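Local coordinates for protein succinyl-CoA:3-ketoacid-coenzyme A transferase subunit B (PDB 3CDK) that probably transfers coenzyme A from succinyl-CoA to 3-oxo acids, giving a 3-oxoacyl-CoA and succinate, at residues M108-Q113 against F181-G186; G186-T191 against A208-S213. All blocks are in the same frame, centred on the assembly; numbering follows the deposited sequence.

Contact 1: residues M108-Q113 against F181-G186; sequences MEVSEQ and FDFVNG
The carbonyl oxygen G186 O is met by Q113 along its backbone and the root of its side chain. Q113 CA lies 3.2 Å from G186 O with an angle of 170° at the hydrogen, which qualifies as a CA-H...O contact, and Q113 CG stands 3.8 Å from the same oxygen. No conventional hydrogen bond joins the two segments; the rest of the contact centres on the F183 ring, which meets V110, S111, E112 and Q113. F183 CG stands anti to its own carbonyl carbon (chi1 -58°), which brings CD2 and CE2 up to the E112 carbonyl. E112 O meets the ring's edge near its plane, 3.3 Å from F183 CE2. At the ring's far end F183 CZ touches V110 CG1 at 3.8 Å, the two side chains crossing at a slant. M188 on strand 187-193 and L174 on strand 173-175 also pack against F183. Replacing F183 by an alanine would probably leave V110 CG1 without its aromatic partner and open a gap beside the E112 carbonyl. The positive phi angles of N185 and G186 fit a type I' turn, so the contact sets the tight beta-hairpin turn between strands 179-184 and 187-193 against the end of strand 109-111.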
loop_
_atom_site.group_PDB
_atom_site.type_symbol
_atom_site.label_atom_id
_atom_site.label_comp_id
_atom_site.label_asym_id
_atom_site.label_seq_id
_atom_site.Cartn_x
_atom_site.Cartn_y
_atom_site.Cartn_z
ATOM N N MET B 108 -12.730 -28.011 -6.856
ATOM C CA MET B 108 -13.095 -29.340 -6.380
ATOM C C MET B 108 -14.625 -29.576 -6.369
ATOM O O MET B 108 -15.079 -30.720 -6.514
ATOM C CB MET B 108 -12.488 -29.606 -5.001
ATOM C CG MET B 108 -11.081 -30.180 -5.030
ATOM S SD MET B 108 -10.110 -29.590 -3.607
ATOM C CE MET B 108 -8.528 -30.370 -4.031
ATOM N N GLU B 109 -15.393 -28.490 -6.208
ATOM C CA GLU B 109 -16.866 -28.514 -6.189
ATOM C C GLU B 109 -17.379 -27.130 -6.509
ATOM O O GLU B 109 -16.731 -26.138 -6.171
ATOM C CB GLU B 109 -17.414 -28.877 -4.808
ATOM C CG GLU B 109 -17.505 -30.339 -4.473
ATOM C CD GLU B 109 -18.039 -30.579 -3.061
ATOM O OE1 GLU B 109 -18.220 -29.599 -2.300
ATOM O OE2 GLU B 109 -18.280 -31.751 -2.695
ATOM N N VAL B 110 -18.549 -27.070 -7.144
ATOM C CA VAL B 110 -19.294 -25.843 -7.331
ATOM C C VAL B 110 -20.752 -26.133 -6.937
ATOM O O VAL B 110 -21.190 -27.290 -6.965
ATOM C CB VAL B 110 -19.151 -25.291 -8.768
ATOM C CG1 VAL B 110 -20.017 -24.085 -8.979
ATOM C CG2 VAL B 110 -17.751 -24.888 -9.053
ATOM N N SER B 111 -21.495 -25.101 -6.539
ATOM C CA SER B 111 -22.876 -25.280 -6.058
ATOM C C SER B 111 -23.837 -24.444 -6.864
ATOM O O SER B 111 -23.407 -23.525 -7.581
ATOM C CB SER B 111 -23.016 -24.927 -4.565
ATOM O OG SER B 111 -23.078 -23.517 -4.349
ATOM N N GLU B 112 -25.125 -24.787 -6.730
ATOM C CA GLU B 112 -26.286 -24.080 -7.318
ATOM C C GLU B 112 -26.160 -22.568 -7.344
ATOM O O GLU B 112 -26.467 -21.927 -8.355
ATOM C CB GLU B 112 -27.555 -24.407 -6.516
ATOM C CG GLU B 112 -28.204 -25.710 -6.889
ATOM C CD GLU B 112 -29.332 -26.115 -5.973
ATOM O OE1 GLU B 112 -29.521 -25.507 -4.914
ATOM O OE2 GLU B 112 -30.041 -27.064 -6.311
ATOM N N GLN B 113 -25.705 -22.015 -6.217
ATOM C CA GLN B 113 -25.651 -20.580 -6.006
ATOM C C GLN B 113 -24.350 -19.960 -6.507
ATOM O O GLN B 113 -24.151 -18.748 -6.407
ATOM C CB GLN B 113 -25.911 -20.263 -4.530
ATOM C CG GLN B 113 -27.336 -20.619 -4.085
ATOM C CD GLN B 113 -27.552 -20.528 -2.561
ATOM O OE1 GLN B 113 -26.812 -19.846 -1.852
ATOM N NE2 GLN B 113 -28.578 -21.225 -2.060
ATOM N N PHE B 181 -22.184 -23.459 -17.605
ATOM C CA PHE B 181 -23.212 -22.927 -16.709
ATOM C C PHE B 181 -22.963 -21.478 -16.399
ATOM O O PHE B 181 -21.833 -21.101 -16.145
ATOM C CB PHE B 181 -23.218 -23.669 -15.372
ATOM C CG PHE B 181 -23.728 -25.080 -15.456
ATOM C CD1 PHE B 181 -25.102 -25.341 -15.462
ATOM C CD2 PHE B 181 -22.836 -26.153 -15.519
ATOM C CE1 PHE B 181 -25.576 -26.643 -15.525
ATOM C CE2 PHE B 181 -23.295 -27.452 -15.589
ATOM C CZ PHE B 181 -24.667 -27.703 -15.586
ATOM N N ASP B 182 -24.026 -20.678 -16.388
ATOM C CA ASP B 182 -23.974 -19.263 -15.986
ATOM C C ASP B 182 -24.681 -19.121 -14.644
ATOM O O ASP B 182 -25.605 -19.885 -14.343
ATOM C CB ASP B 182 -24.675 -18.362 -17.012
ATOM C CG ASP B 182 -23.856 -18.133 -18.299
ATOM O OD1 ASP B 182 -22.726 -18.657 -18.438
ATOM O OD2 ASP B 182 -24.356 -17.384 -19.181
ATOM N N PHE B 183 -24.249 -18.158 -13.832
ATOM C CA PHE B 183 -24.959 -17.827 -12.603
ATOM C C PHE B 183 -25.428 -16.373 -12.647
ATOM O O PHE B 183 -24.642 -15.477 -12.931
ATOM C CB PHE B 183 -24.086 -18.071 -11.368
ATOM C CG PHE B 183 -23.586 -19.491 -11.235
ATOM C CD1 PHE B 183 -22.442 -19.925 -11.940
ATOM C CD2 PHE B 183 -24.221 -20.386 -10.394
ATOM C CE1 PHE B 183 -21.981 -21.221 -11.827
ATOM C CE2 PHE B 183 -23.743 -21.696 -10.264
ATOM C CZ PHE B 183 -22.622 -22.106 -10.984
ATOM N N VAL B 184 -26.710 -16.143 -12.396
ATOM C CA VAL B 184 -27.213 -14.771 -12.294
ATOM C C VAL B 184 -28.064 -14.621 -11.044
ATOM O O VAL B 184 -29.241 -15.033 -11.000
ATOM C CB VAL B 184 -28.021 -14.301 -13.525
ATOM C CG1 VAL B 184 -27.438 -12.984 -14.027
ATOM C CG2 VAL B 184 -28.047 -15.374 -14.644
ATOM N N ASN B 185 -27.434 -14.040 -10.030
ATOM C CA ASN B 185 -28.023 -13.833 -8.709
ATOM C C ASN B 185 -28.544 -15.121 -8.058
ATOM O O ASN B 185 -29.723 -15.238 -7.752
ATOM C CB ASN B 185 -29.121 -12.743 -8.751
ATOM C CG ASN B 185 -28.907 -11.674 -7.694
ATOM O OD1 ASN B 185 -28.021 -10.816 -7.828
ATOM N ND2 ASN B 185 -29.699 -11.729 -6.626
ATOM N N GLY B 186 -27.650 -16.080 -7.857
ATOM C CA GLY B 186 -27.971 -17.283 -7.109
ATOM C C GLY B 186 -28.405 -18.439 -7.975
ATOM O O GLY B 186 -28.235 -19.585 -7.602
#

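Contact 2: residues G186-T191 against A208-S213; sequences GRMTLT and ADFAVS
The F210 ring has M188 at its edge and L190 coming in obliquely. The M188 methyl sits near F210 CD2, close to the ring plane, but its exact placement is doubtful, because M188 CE is modelled too close to A208 CB. L190 CB lies 4.0 Å from F210 CD1. With chi1 at 50°, F210 CG lies between its backbone N and carbonyl carbon, and the ring runs alongside L190, the two side chains pointing the same way with L190 CD2 4.1 Å from F210 CE1. The ring also meets those of F181 and Y203, the latter on helix 199-204. The other flat group, the R187 guanidinium, comes obliquely to the methyl of A211. Three backbone bonds fix the register. A211 N donates to M188 O at 2.8 Å, L190 N to A211 O at 2.8 Å, and S213 N to L190 O at 3.0 Å. A211 thus bonds to both M188 and L190, two residues apart, which is the evidence for parallel pairing, here between the two strands of a beta-alpha-beta unit whose connection contains helix 199-204. T189 and A211 project from one face of the sheet, L190 and V212 from the other. On the T189 face, T189 CG2 sits anti to its backbone N and reaches S213 CB at 3.7 Å, while the S213 hydroxyl bonds to the S215 carbonyl.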
loop_
_atom_site.group_PDB
_atom_site.type_symbol
_atom_site.label_atom_id
_atom_site.label_comp_id
_atom_site.label_asym_id
_atom_site.label_seq_id
_atom_site.Cartn_x
_atom_site.Cartn_y
_atom_site.Cartn_z
ATOM N N GLY B 186 -27.650 -16.080 -7.857
ATOM C CA GLY B 186 -27.971 -17.283 -7.109
ATOM C C GLY B 186 -28.405 -18.439 -7.975
ATOM O O GLY B 186 -28.235 -19.585 -7.602
ATOM N N ARG B 187 -28.977 -18.152 -9.132
ATOM C CA ARG B 187 -29.574 -19.212 -9.938
ATOM C C ARG B 187 -28.554 -19.749 -10.936
ATOM O O ARG B 187 -27.763 -18.994 -11.492
ATOM C CB ARG B 187 -30.852 -18.710 -10.642
ATOM C CG ARG B 187 -30.609 -17.924 -11.961
ATOM C CD ARG B 187 -31.695 -16.884 -12.294
ATOM N NE ARG B 187 -33.034 -17.450 -12.553
ATOM C CZ ARG B 187 -33.450 -17.989 -13.710
ATOM N NH1 ARG B 187 -32.627 -18.093 -14.755
ATOM N NH2 ARG B 187 -34.704 -18.445 -13.819
ATOM N N MET B 188 -28.567 -21.053 -11.148
ATOM C CA MET B 188 -27.711 -21.662 -12.141
ATOM C C MET B 188 -28.543 -22.001 -13.379
ATOM O O MET B 188 -29.709 -22.422 -13.284
ATOM C CB MET B 188 -27.040 -22.905 -11.565
ATOM C CG MET B 188 -26.001 -23.548 -12.456
ATOM S SD MET B 188 -25.157 -24.978 -11.730
ATOM C CE MET B 188 -26.493 -26.115 -11.450
ATOM N N THR B 189 -27.932 -21.819 -14.545
ATOM C CA THR B 189 -28.610 -22.006 -15.805
ATOM C C THR B 189 -27.675 -22.704 -16.758
ATOM O O THR B 189 -26.543 -22.283 -16.956
ATOM C CB THR B 189 -29.012 -20.660 -16.384
ATOM O OG1 THR B 189 -29.947 -20.031 -15.498
ATOM C CG2 THR B 189 -29.633 -20.820 -17.755
ATOM N N LEU B 190 -28.145 -23.794 -17.339
ATOM C CA LEU B 190 -27.323 -24.511 -18.268
ATOM C C LEU B 190 -27.388 -23.769 -19.570
ATOM O O LEU B 190 -28.465 -23.493 -20.092
ATOM C CB LEU B 190 -27.802 -25.942 -18.397
ATOM C CG LEU B 190 -27.281 -26.778 -19.556
ATOM C CD1 LEU B 190 -25.766 -26.881 -19.552
ATOM C CD2 LEU B 190 -27.923 -28.132 -19.434
ATOM N N THR B 191 -26.222 -23.464 -20.110
ATOM C CA THR B 191 -26.121 -22.438 -21.136
ATOM C C THR B 191 -25.549 -22.930 -22.496
ATOM O O THR B 191 -25.948 -22.442 -23.552
ATOM C CB THR B 191 -25.409 -21.185 -20.528
ATOM O OG1 THR B 191 -25.886 -20.002 -21.161
ATOM C CG2 THR B 191 -23.893 -21.266 -20.621
ATOM N N ALA B 208 -26.739 -30.307 -8.435
ATOM C CA ALA B 208 -27.315 -28.972 -8.463
ATOM C C ALA B 208 -28.644 -28.879 -9.233
ATOM O O ALA B 208 -28.913 -29.675 -10.129
ATOM C CB ALA B 208 -26.324 -28.017 -9.061
ATOM N N ASP B 209 -29.461 -27.891 -8.849
ATOM C CA ASP B 209 -30.634 -27.419 -9.602
ATOM C C ASP B 209 -30.262 -26.306 -10.564
ATOM O O ASP B 209 -29.585 -25.321 -10.185
ATOM C CB ASP B 209 -31.661 -26.799 -8.664
ATOM C CG ASP B 209 -32.666 -27.783 -8.166
ATOM O OD1 ASP B 209 -32.465 -29.001 -8.378
ATOM O OD2 ASP B 209 -33.669 -27.325 -7.567
ATOM N N PHE B 210 -30.743 -26.432 -11.788
ATOM C CA PHE B 210 -30.524 -25.402 -12.753
ATOM C C PHE B 210 -31.711 -25.206 -13.674
ATOM O O PHE B 210 -32.426 -26.146 -13.997
ATOM C CB PHE B 210 -29.267 -25.703 -13.561
ATOM C CG PHE B 210 -29.225 -27.087 -14.125
ATOM C CD1 PHE B 210 -29.878 -27.390 -15.334
ATOM C CD2 PHE B 210 -28.516 -28.093 -13.474
ATOM C CE1 PHE B 210 -29.827 -28.675 -15.877
ATOM C CE2 PHE B 210 -28.467 -29.395 -14.012
ATOM C CZ PHE B 210 -29.126 -29.687 -15.213
ATOM N N ALA B 211 -31.915 -23.958 -14.077
ATOM C CA ALA B 211 -32.754 -23.633 -15.213
ATOM C C ALA B 211 -32.016 -24.038 -16.483
ATOM O O ALA B 211 -30.792 -23.942 -16.567
ATOM C CB ALA B 211 -33.056 -22.141 -15.227
ATOM N N VAL B 212 -32.733 -24.531 -17.478
ATOM C CA VAL B 212 -32.068 -24.637 -18.765
ATOM C C VAL B 212 -32.400 -23.421 -19.608
ATOM O O VAL B 212 -33.558 -23.034 -19.720
ATOM C CB VAL B 212 -32.129 -26.029 -19.430
ATOM C CG1 VAL B 212 -33.023 -26.979 -18.648
ATOM C CG2 VAL B 212 -32.469 -25.925 -20.896
ATOM N N SER B 213 -31.350 -22.797 -20.138
ATOM C CA SER B 213 -31.458 -21.571 -20.891
ATOM C C SER B 213 -32.461 -21.667 -22.018
ATOM O O SER B 213 -32.723 -22.741 -22.591
ATOM C CB SER B 213 -30.108 -21.166 -21.454
ATOM O OG SER B 213 -30.224 -20.028 -22.282
#

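Overall arrangement
Both contacts are partly buried and away from the predicted active site, but contact 2 lies farther out, its centre about 19 Å from the chain centre against about 13 Å for contact 1. Contact 2 buries 454 Å² and pairs strands of one sheet through backbone hydrogen bonds; contact 1 buries 216 Å² and sets strand 109-111, from a separate three-stranded sheet, against that larger sheet chiefly through an aromatic side chain. They share G186, and strands 179-184 and 187-193 are antiparallel neighbours, with D182 O probably accepting from T189 N. A second tie runs between E112 OE2 and D209 N, 2.7 Å apart, so the loop after 109-111 also reaches the segment 208-213.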